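Local coordinates for protein malate dehydrogenase (Naegleria fowleri, PDB 6UM4) that probably catalyses the reversible, NAD-dependent oxidation of malate to oxaloacetate, at residues D345-P359 with I370-Y384. Numbering follows the deposited sequence.
Sequences DWVLGNSEWVSMAIP and IWCSMPVQCFGAGKY
P359 lies over one face of the W371 indole: CB of P359 stands 3.6 Å from the centroid of the six-membered ring, 15° off its normal, a CH-pi contact. The peptide carbon of I358 lies over the rim of that face, and A357 O sits at the ring edge near CD1, while W371 NE1 donates to I245 O outside the hairpin. The Y384 ring takes W346 at its edge, with W346 NE1 3.5 Å from Y384 CD2; the two planes meet obliquely at 46°. The bend at the last torsion of M356 (chi3 78°) turns its CE over the rim of one W346 face and toward CD2 of Y384. M356 SD, 4.6 Å from the Y384 centroid, makes an oblique Met-aromatic contact. I358 passes alongside Y384, its CB 3.5 Å from Y384 OH, which is hydrogen-bonded to E243 O.

Strands 353-359 and 371-380 form an antiparallel hairpin in the C-terminal domain of the lactate/malate dehydrogenase fold, and 383-386 continues the sheet beyond a type I' turn, G380 to K383. V354 and V376 form a hydrogen-bonded antiparallel pair through two nearly straight bonds, V354 N to V376 O and V376 N to V354 O, each 2.9 Å; I358 and C372 form another. On the side of these valines, M356 SD lies 3.4 Å from C378 SG. S355 and S373 occupy the reverse side, S355 OG bonded with I276 N and S373 OG with I276 O of strand 271-277. Where helix 332-348 ends, A381 N donates to V347 O and G382 N to W346 O, the latter pair 3.0 Å apart.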
ATOM      1  N   ASP A 345      12.381  -8.061  -7.032  1.00 21.09           N
ATOM      2  CA  ASP A 345      13.343  -9.146  -7.206  1.00 24.62           C
ATOM      3  C   ASP A 345      13.913  -9.183  -8.630  1.00 27.56           C
ATOM      4  O   ASP A 345      15.111  -9.441  -8.817  1.00 21.98           O
ATOM      5  CB  ASP A 345      12.674 -10.479  -6.843  1.00 22.65           C
ATOM      6  CG  ASP A 345      12.259 -10.553  -5.353  1.00 28.06           C
ATOM      7  OD1 ASP A 345      12.611  -9.628  -4.581  1.00 23.09           O
ATOM      8  OD2 ASP A 345      11.588 -11.534  -4.952  1.00 24.44           O
ATOM      9  N   TRP A 346      13.081  -8.918  -9.644  1.00 25.31           N
ATOM     10  CA  TRP A 346      13.572  -8.888 -11.024  1.00 20.79           C
ATOM     11  C   TRP A 346      14.707  -7.881 -11.182  1.00 23.44           C
ATOM     12  O   TRP A 346      15.721  -8.163 -11.839  1.00 27.57           O
ATOM     13  CB  TRP A 346      12.415  -8.541 -11.969  1.00 22.88           C
ATOM     14  CG  TRP A 346      12.557  -8.999 -13.417  1.00 20.69           C
ATOM     15  CD1 TRP A 346      13.627  -9.625 -13.989  1.00 21.38           C
ATOM     16  CD2 TRP A 346      11.560  -8.881 -14.454  1.00 20.47           C
ATOM     17  NE1 TRP A 346      13.362  -9.906 -15.318  1.00 21.59           N
ATOM     18  CE2 TRP A 346      12.098  -9.468 -15.624  1.00 21.04           C
ATOM     19  CE3 TRP A 346      10.264  -8.333 -14.503  1.00 19.95           C
ATOM     20  CZ2 TRP A 346      11.392  -9.520 -16.831  1.00 21.10           C
ATOM     21  CZ3 TRP A 346       9.556  -8.402 -15.700  1.00 20.01           C
ATOM     22  CH2 TRP A 346      10.131  -8.978 -16.856  1.00 20.59           C
ATOM     23  N   VAL A 347      14.563  -6.709 -10.561  1.00 24.35           N
ATOM     24  CA  VAL A 347      15.517  -5.610 -10.703  1.00 23.96           C
ATOM     25  C   VAL A 347      16.659  -5.707  -9.697  1.00 28.20           C
ATOM     26  O   VAL A 347      17.815  -5.454 -10.039  1.00 31.63           O
ATOM     27  CB  VAL A 347      14.769  -4.269 -10.570  1.00 22.31           C
ATOM     28  CG1 VAL A 347      15.739  -3.107 -10.512  1.00 23.30           C
ATOM     29  CG2 VAL A 347      13.752  -4.114 -11.678  1.00 21.89           C
ATOM     30  N   LEU A 348      16.368  -6.033  -8.438  1.00 25.71           N
ATOM     31  CA  LEU A 348      17.389  -5.973  -7.402  1.00 28.21           C
ATOM     32  C   LEU A 348      17.879  -7.339  -6.939  1.00 27.99           C
ATOM     33  O   LEU A 348      18.856  -7.401  -6.187  1.00 28.28           O
ATOM     34  CB  LEU A 348      16.870  -5.176  -6.196  1.00 27.50           C
ATOM     35  CG  LEU A 348      16.487  -3.723  -6.528  1.00 27.97           C
ATOM     36  CD1 LEU A 348      15.791  -3.047  -5.361  1.00 30.68           C
ATOM     37  CD2 LEU A 348      17.689  -2.907  -6.973  1.00 29.01           C
ATOM     38  N   GLY A 349      17.256  -8.425  -7.378  1.00 24.68           N
ATOM     39  CA  GLY A 349      17.724  -9.756  -7.046  1.00 29.26           C
ATOM     40  C   GLY A 349      17.128 -10.279  -5.750  1.00 30.80           C
ATOM     41  O   GLY A 349      16.609  -9.537  -4.919  1.00 33.99           O
ATOM     42  N   ASN A 350      17.202 -11.597  -5.590  1.00 25.80           N
ATOM     43  CA  ASN A 350      16.688 -12.263  -4.395  1.00 24.84           C
ATOM     44  C   ASN A 350      17.393 -13.609  -4.310  1.00 30.18           C
ATOM     45  O   ASN A 350      17.431 -14.344  -5.302  1.00 27.69           O
ATOM     46  CB  ASN A 350      15.164 -12.446  -4.471  1.00 22.23           C
ATOM     47  CG  ASN A 350      14.552 -13.004  -3.184  1.00 28.00           C
ATOM     48  OD1 ASN A 350      15.236 -13.580  -2.332  1.00 32.12           O
ATOM     49  ND2 ASN A 350      13.234 -12.889  -3.079  1.00 23.38           N
ATOM     50  N   SER A 351      17.960 -13.922  -3.145  1.00 34.08           N
ATOM     51  CA  SER A 351      18.745 -15.146  -3.007  1.00 40.18           C
ATOM     52  C   SER A 351      17.888 -16.406  -2.952  1.00 34.23           C
ATOM     53  O   SER A 351      18.421 -17.506  -3.136  1.00 37.98           O
ATOM     54  CB  SER A 351      19.639 -15.052  -1.770  1.00 45.24           C
ATOM     55  OG  SER A 351      18.875 -14.725  -0.621  1.00 52.38           O
ATOM     56  N   GLU A 352      16.593 -16.279  -2.705  1.00 29.00           N
ATOM     57  CA  GLU A 352      15.711 -17.431  -2.606  1.00 31.72           C
ATOM     58  C   GLU A 352      15.097 -17.741  -3.960  1.00 30.77           C
ATOM     59  O   GLU A 352      14.989 -16.872  -4.826  1.00 30.87           O
ATOM     60  CB  GLU A 352      14.605 -17.177  -1.583  1.00 30.27           C
ATOM     61  CG  GLU A 352      15.136 -16.980  -0.173  1.00 38.02           C
ATOM     62  CD  GLU A 352      15.536 -18.290   0.482  1.00 46.53           C
ATOM     63  OE1 GLU A 352      15.048 -19.359   0.043  1.00 45.68           O
ATOM     64  OE2 GLU A 352      16.372 -18.249   1.411  1.00 51.28           O
ATOM     65  N   TRP A 353      14.685 -18.996  -4.135  1.00 27.40           N
ATOM     66  CA  TRP A 353      13.874 -19.331  -5.295  1.00 26.03           C
ATOM     67  C   TRP A 353      12.625 -18.465  -5.300  1.00 22.93           C
ATOM     68  O   TRP A 353      11.939 -18.336  -4.280  1.00 22.28           O
ATOM     69  CB  TRP A 353      13.426 -20.790  -5.273  1.00 26.33           C
ATOM     70  CG  TRP A 353      14.473 -21.825  -5.347  1.00 24.67           C
ATOM     71  CD1 TRP A 353      15.819 -21.655  -5.244  1.00 23.22           C
ATOM     72  CD2 TRP A 353      14.249 -23.235  -5.491  1.00 24.68           C
ATOM     73  NE1 TRP A 353      16.452 -22.882  -5.322  1.00 24.56           N
ATOM     74  CE2 TRP A 353      15.504 -23.862  -5.474  1.00 25.06           C
ATOM     75  CE3 TRP A 353      13.102 -24.024  -5.633  1.00 24.65           C
ATOM     76  CZ2 TRP A 353      15.647 -25.241  -5.603  1.00 28.12           C
ATOM     77  CZ3 TRP A 353      13.250 -25.399  -5.756  1.00 23.20           C
ATOM     78  CH2 TRP A 353      14.509 -25.988  -5.735  1.00 24.17           C
ATOM     79  N   VAL A 354      12.302 -17.900  -6.455  1.00 23.34           N
ATOM     80  CA  VAL A 354      10.997 -17.296  -6.644  1.00 19.49           C
ATOM     81  C   VAL A 354      10.404 -17.903  -7.904  1.00 20.73           C
ATOM     82  O   VAL A 354      11.097 -18.548  -8.699  1.00 21.67           O
ATOM     83  CB  VAL A 354      11.057 -15.747  -6.719  1.00 19.26           C
ATOM     84  CG1 VAL A 354      11.614 -15.190  -5.423  1.00 25.50           C
ATOM     85  CG2 VAL A 354      11.896 -15.280  -7.914  1.00 20.10           C
ATOM     86  N   SER A 355       9.088 -17.767  -8.030  1.00 18.91           N
ATOM     87  CA  SER A 355       8.368 -18.220  -9.211  1.00 20.06           C
ATOM     88  C   SER A 355       8.084 -17.036 -10.121  1.00 19.77           C
ATOM     89  O   SER A 355       7.665 -15.975  -9.655  1.00 18.30           O
ATOM     90  CB  SER A 355       7.060 -18.920  -8.840  1.00 19.53           C
ATOM     91  OG  SER A 355       7.281 -20.080  -8.048  1.00 21.36           O
ATOM     92  N   MET A 356       8.334 -17.233 -11.411  1.00 18.98           N
ATOM     93  CA  MET A 356       7.997 -16.328 -12.498  1.00 18.92           C
ATOM     94  C   MET A 356       7.549 -17.181 -13.675  1.00 21.31           C
ATOM     95  O   MET A 356       8.116 -18.252 -13.904  1.00 23.59           O
ATOM     96  CB  MET A 356       9.208 -15.476 -12.926  1.00 19.95           C
ATOM     97  CG  MET A 356       9.766 -14.544 -11.816  1.00 26.62           C
ATOM     98  SD  MET A 356      11.344 -13.773 -12.287  1.00 31.03           S
ATOM     99  CE  MET A 356      10.790 -12.457 -13.378  1.00 35.55           C
ATOM    100  N   ALA A 357       6.523 -16.724 -14.404  1.00 23.61           N
ATOM    101  CA  ALA A 357       6.115 -17.332 -15.672  1.00 25.86           C
ATOM    102  C   ALA A 357       6.952 -16.733 -16.797  1.00 27.54           C
ATOM    103  O   ALA A 357       6.810 -15.546 -17.118  1.00 21.43           O
ATOM    104  CB  ALA A 357       4.627 -17.107 -15.931  1.00 21.76           C
ATOM    105  N   ILE A 358       7.791 -17.553 -17.421  1.00 21.35           N
ATOM    106  CA  ILE A 358       8.836 -17.046 -18.311  1.00 21.19           C
ATOM    107  C   ILE A 358       8.739 -17.779 -19.647  1.00 27.11           C
ATOM    108  O   ILE A 358       8.121 -18.854 -19.735  1.00 22.04           O
ATOM    109  CB  ILE A 358      10.236 -17.212 -17.674  1.00 21.46           C
ATOM    110  CG1 ILE A 358      10.630 -18.697 -17.667  1.00 22.86           C
ATOM    111  CG2 ILE A 358      10.235 -16.702 -16.221  1.00 20.81           C
ATOM    112  CD1 ILE A 358      11.977 -18.984 -17.043  1.00 22.39           C
ATOM    113  N   PRO A 359       9.314 -17.219 -20.720  1.00 23.26           N
ATOM    114  CA  PRO A 359       9.337 -17.961 -21.990  1.00 26.77           C
ATOM    115  C   PRO A 359      10.102 -19.262 -21.836  1.00 25.83           C
ATOM    116  O   PRO A 359      11.239 -19.290 -21.350  1.00 24.12           O
ATOM    117  CB  PRO A 359      10.041 -17.004 -22.969  1.00 23.97           C
ATOM    118  CG  PRO A 359      10.812 -16.063 -22.094  1.00 23.61           C
ATOM    119  CD  PRO A 359       9.939 -15.892 -20.859  1.00 22.56           C
ATOM    120  N   ILE A 370       5.625 -21.403 -25.134  1.00 27.34           N
ATOM    121  CA  ILE A 370       4.654 -21.039 -24.110  1.00 24.46           C
ATOM    122  C   ILE A 370       5.405 -20.344 -22.993  1.00 23.64           C
ATOM    123  O   ILE A 370       6.614 -20.543 -22.803  1.00 23.81           O
ATOM    124  CB  ILE A 370       3.866 -22.237 -23.529  1.00 24.49           C
ATOM    125  CG1 ILE A 370       4.828 -23.296 -23.012  1.00 24.72           C
ATOM    126  CG2 ILE A 370       2.888 -22.805 -24.543  1.00 25.33           C
ATOM    127  CD1 ILE A 370       4.146 -24.320 -22.135  1.00 32.03           C
ATOM    128  N   TRP A 371       4.668 -19.531 -22.238  1.00 22.84           N
ATOM    129  CA  TRP A 371       5.176 -18.963 -21.003  1.00 22.06           C
ATOM    130  C   TRP A 371       4.760 -19.880 -19.861  1.00 25.86           C
ATOM    131  O   TRP A 371       3.591 -20.263 -19.751  1.00 21.68           O
ATOM    132  CB  TRP A 371       4.650 -17.545 -20.780  1.00 21.51           C
ATOM    133  CG  TRP A 371       5.593 -16.442 -21.210  1.00 23.07           C
ATOM    134  CD1 TRP A 371       6.113 -15.454 -20.422  1.00 21.14           C
ATOM    135  CD2 TRP A 371       6.122 -16.222 -22.527  1.00 22.40           C
ATOM    136  NE1 TRP A 371       6.932 -14.646 -21.162  1.00 21.58           N
ATOM    137  CE2 TRP A 371       6.945 -15.078 -22.458  1.00 22.35           C
ATOM    138  CE3 TRP A 371       5.962 -16.868 -23.750  1.00 23.23           C
ATOM    139  CZ2 TRP A 371       7.626 -14.563 -23.580  1.00 23.11           C
ATOM    140  CZ3 TRP A 371       6.646 -16.367 -24.871  1.00 23.98           C
ATOM    141  CH2 TRP A 371       7.468 -15.228 -24.768  1.00 24.90           C
ATOM    142  N   CYS A 372       5.723 -20.254 -19.040  1.00 24.47           N
ATOM    143  CA  CYS A 372       5.495 -21.283 -18.048  1.00 23.55           C
ATOM    144  C   CYS A 372       6.243 -20.913 -16.792  1.00 21.22           C
ATOM    145  O   CYS A 372       7.433 -20.599 -16.865  1.00 21.20           O
ATOM    146  CB  CYS A 372       5.971 -22.632 -18.576  1.00 22.79           C
ATOM    147  SG  CYS A 372       5.758 -23.987 -17.429  1.00 23.56           S
ATOM    148  N   SER A 373       5.552 -20.981 -15.657  1.00 22.19           N
ATOM    149  CA  SER A 373       6.160 -20.676 -14.370  1.00 20.08           C
ATOM    150  C   SER A 373       7.154 -21.762 -13.993  1.00 20.56           C
ATOM    151  O   SER A 373       6.918 -22.960 -14.219  1.00 21.96           O
ATOM    152  CB  SER A 373       5.069 -20.544 -13.300  1.00 22.55           C
ATOM    153  OG  SER A 373       5.560 -20.067 -12.052  1.00 19.20           O
ATOM    154  N   MET A 374       8.306 -21.342 -13.482  1.00 20.57           N
ATOM    155  CA  MET A 374       9.370 -22.260 -13.100  1.00 21.13           C
ATOM    156  C   MET A 374      10.073 -21.694 -11.878  1.00 24.24           C
ATOM    157  O   MET A 374      10.076 -20.478 -11.672  1.00 20.45           O
ATOM    158  CB  MET A 374      10.395 -22.448 -14.232  1.00 21.88           C
ATOM    159  CG  MET A 374       9.830 -22.858 -15.569  1.00 27.64           C
ATOM    160  SD  MET A 374      11.110 -23.086 -16.837  1.00 25.31           S
ATOM    161  CE  MET A 374      10.068 -22.849 -18.282  1.00 23.38           C
ATOM    162  N   PRO A 375      10.735 -22.537 -11.087  1.00 29.58           N
ATOM    163  CA  PRO A 375      11.641 -22.009 -10.050  1.00 27.29           C
ATOM    164  C   PRO A 375      12.794 -21.267 -10.701  1.00 27.83           C
ATOM    165  O   PRO A 375      13.511 -21.821 -11.542  1.00 26.41           O
ATOM    166  CB  PRO A 375      12.140 -23.268  -9.332  1.00 23.60           C
ATOM    167  CG  PRO A 375      11.922 -24.405 -10.347  1.00 25.02           C
ATOM    168  CD  PRO A 375      10.654 -24.010 -11.063  1.00 27.30           C
ATOM    169  N   VAL A 376      12.964 -19.998 -10.323  1.00 25.16           N
ATOM    170  CA  VAL A 376      14.068 -19.194 -10.832  1.00 26.98           C
ATOM    171  C   VAL A 376      14.779 -18.492  -9.686  1.00 24.66           C
ATOM    172  O   VAL A 376      14.226 -18.289  -8.599  1.00 29.14           O
ATOM    173  CB  VAL A 376      13.624 -18.146 -11.866  1.00 28.13           C
ATOM    174  CG1 VAL A 376      12.813 -18.795 -12.977  1.00 27.32           C
ATOM    175  CG2 VAL A 376      12.882 -16.983 -11.171  1.00 25.00           C
ATOM    176  N   GLN A 377      16.032 -18.137  -9.947  1.00 22.67           N
ATOM    177  CA  GLN A 377      16.793 -17.222  -9.118  1.00 26.73           C
ATOM    178  C   GLN A 377      16.909 -15.900  -9.859  1.00 28.87           C
ATOM    179  O   GLN A 377      17.371 -15.873 -11.008  1.00 25.28           O
ATOM    180  CB  GLN A 377      18.188 -17.758  -8.814  1.00 34.34           C
ATOM    181  CG  GLN A 377      18.973 -16.798  -7.940  1.00 44.46           C
ATOM    182  CD  GLN A 377      20.140 -17.462  -7.269  1.00 51.61           C
ATOM    183  OE1 GLN A 377      20.147 -18.679  -7.080  1.00 56.35           O
ATOM    184  NE2 GLN A 377      21.131 -16.667  -6.881  1.00 52.55           N
ATOM    185  N   CYS A 378      16.485 -14.816  -9.216  1.00 27.29           N
ATOM    186  CA  CYS A 378      16.646 -13.474  -9.772  1.00 31.81           C
ATOM    187  C   CYS A 378      17.973 -12.912  -9.292  1.00 30.19           C
ATOM    188  O   CYS A 378      18.168 -12.707  -8.094  1.00 34.64           O
ATOM    189  CB  CYS A 378      15.488 -12.561  -9.374  1.00 21.60           C
ATOM    190  SG  CYS A 378      13.953 -12.920 -10.275  1.00 26.22           S
ATOM    191  N   PHE A 379      18.901 -12.701 -10.213  1.00 28.66           N
ATOM    192  CA  PHE A 379      20.188 -12.148  -9.834  1.00 33.48           C
ATOM    193  C   PHE A 379      20.182 -10.631  -9.770  1.00 39.58           C
ATOM    194  O   PHE A 379      21.160 -10.045  -9.299  1.00 46.87           O
ATOM    195  CB  PHE A 379      21.255 -12.604 -10.821  1.00 38.73           C
ATOM    196  CG  PHE A 379      21.130 -14.043 -11.206  1.00 39.17           C
ATOM    197  CD1 PHE A 379      21.290 -15.045 -10.260  1.00 39.81           C
ATOM    198  CD2 PHE A 379      20.881 -14.398 -12.525  1.00 31.36           C
ATOM    199  CE1 PHE A 379      21.179 -16.366 -10.621  1.00 35.51           C
ATOM    200  CE2 PHE A 379      20.778 -15.718 -12.891  1.00 30.83           C
ATOM    201  CZ  PHE A 379      20.930 -16.708 -11.943  1.00 32.49           C
ATOM    202  N   GLY A 380      19.115  -9.987 -10.231  1.00 39.23           N
ATOM    203  CA  GLY A 380      19.045  -8.542 -10.298  1.00 39.84           C
ATOM    204  C   GLY A 380      19.404  -8.028 -11.681  1.00 35.27           C
ATOM    205  O   GLY A 380      19.914  -8.749 -12.539  1.00 26.76           O
ATOM    206  N   ALA A 381      19.147  -6.733 -11.879  1.00 33.02           N
ATOM    207  CA  ALA A 381      19.437  -6.052 -13.142  1.00 29.18           C
ATOM    208  C   ALA A 381      18.746  -6.745 -14.316  1.00 27.77           C
ATOM    209  O   ALA A 381      19.294  -6.836 -15.412  1.00 39.54           O
ATOM    210  CB  ALA A 381      20.943  -5.933 -13.382  1.00 27.47           C
ATOM    211  N   GLY A 382      17.546  -7.269 -14.075  1.00 28.70           N
ATOM    212  CA  GLY A 382      16.728  -7.874 -15.107  1.00 25.16           C
ATOM    213  C   GLY A 382      17.066  -9.301 -15.479  1.00 27.62           C
ATOM    214  O   GLY A 382      16.355  -9.887 -16.302  1.00 33.01           O
ATOM    215  N   LYS A 383      18.065  -9.911 -14.847  1.00 29.17           N
ATOM    216  CA  LYS A 383      18.536 -11.238 -15.234  1.00 30.55           C
ATOM    217  C   LYS A 383      18.074 -12.294 -14.236  1.00 28.64           C
ATOM    218  O   LYS A 383      18.282 -12.149 -13.026  1.00 27.59           O
ATOM    219  CB  LYS A 383      20.063 -11.239 -15.348  1.00 30.50           C
ATOM    220  CG  LYS A 383      20.605 -10.129 -16.247  1.00 37.41           C
ATOM    221  CD  LYS A 383      22.007  -9.711 -15.828  1.00 42.68           C
ATOM    222  CE  LYS A 383      22.615  -8.674 -16.779  1.00 47.72           C
ATOM    223  NZ  LYS A 383      21.965  -7.318 -16.761  1.00 44.49           N
ATOM    224  N   TYR A 384      17.497 -13.376 -14.751  1.00 30.41           N
ATOM    225  CA  TYR A 384      17.092 -14.513 -13.934  1.00 29.03           C
ATOM    226  C   TYR A 384      17.493 -15.796 -14.647  1.00 29.04           C
ATOM    227  O   TYR A 384      17.761 -15.804 -15.850  1.00 26.00           O
ATOM    228  CB  TYR A 384      15.574 -14.531 -13.647  1.00 24.50           C
ATOM    229  CG  TYR A 384      14.714 -14.509 -14.899  1.00 26.36           C
ATOM    230  CD1 TYR A 384      14.565 -15.643 -15.693  1.00 22.65           C
ATOM    231  CD2 TYR A 384      14.039 -13.352 -15.281  1.00 23.60           C
ATOM    232  CE1 TYR A 384      13.782 -15.622 -16.849  1.00 22.59           C
ATOM    233  CE2 TYR A 384      13.243 -13.330 -16.416  1.00 24.92           C
ATOM    234  CZ  TYR A 384      13.118 -14.462 -17.201  1.00 22.21           C
ATOM    235  OH  TYR A 384      12.333 -14.428 -18.341  1.00 23.82           O
TER
HETATM  236  O   HOH W   1      16.833 -10.521 -11.507  1.00 24.75           O
HETATM  237  O   HOH W   2      15.688 -15.047  -6.813  1.00 31.90           O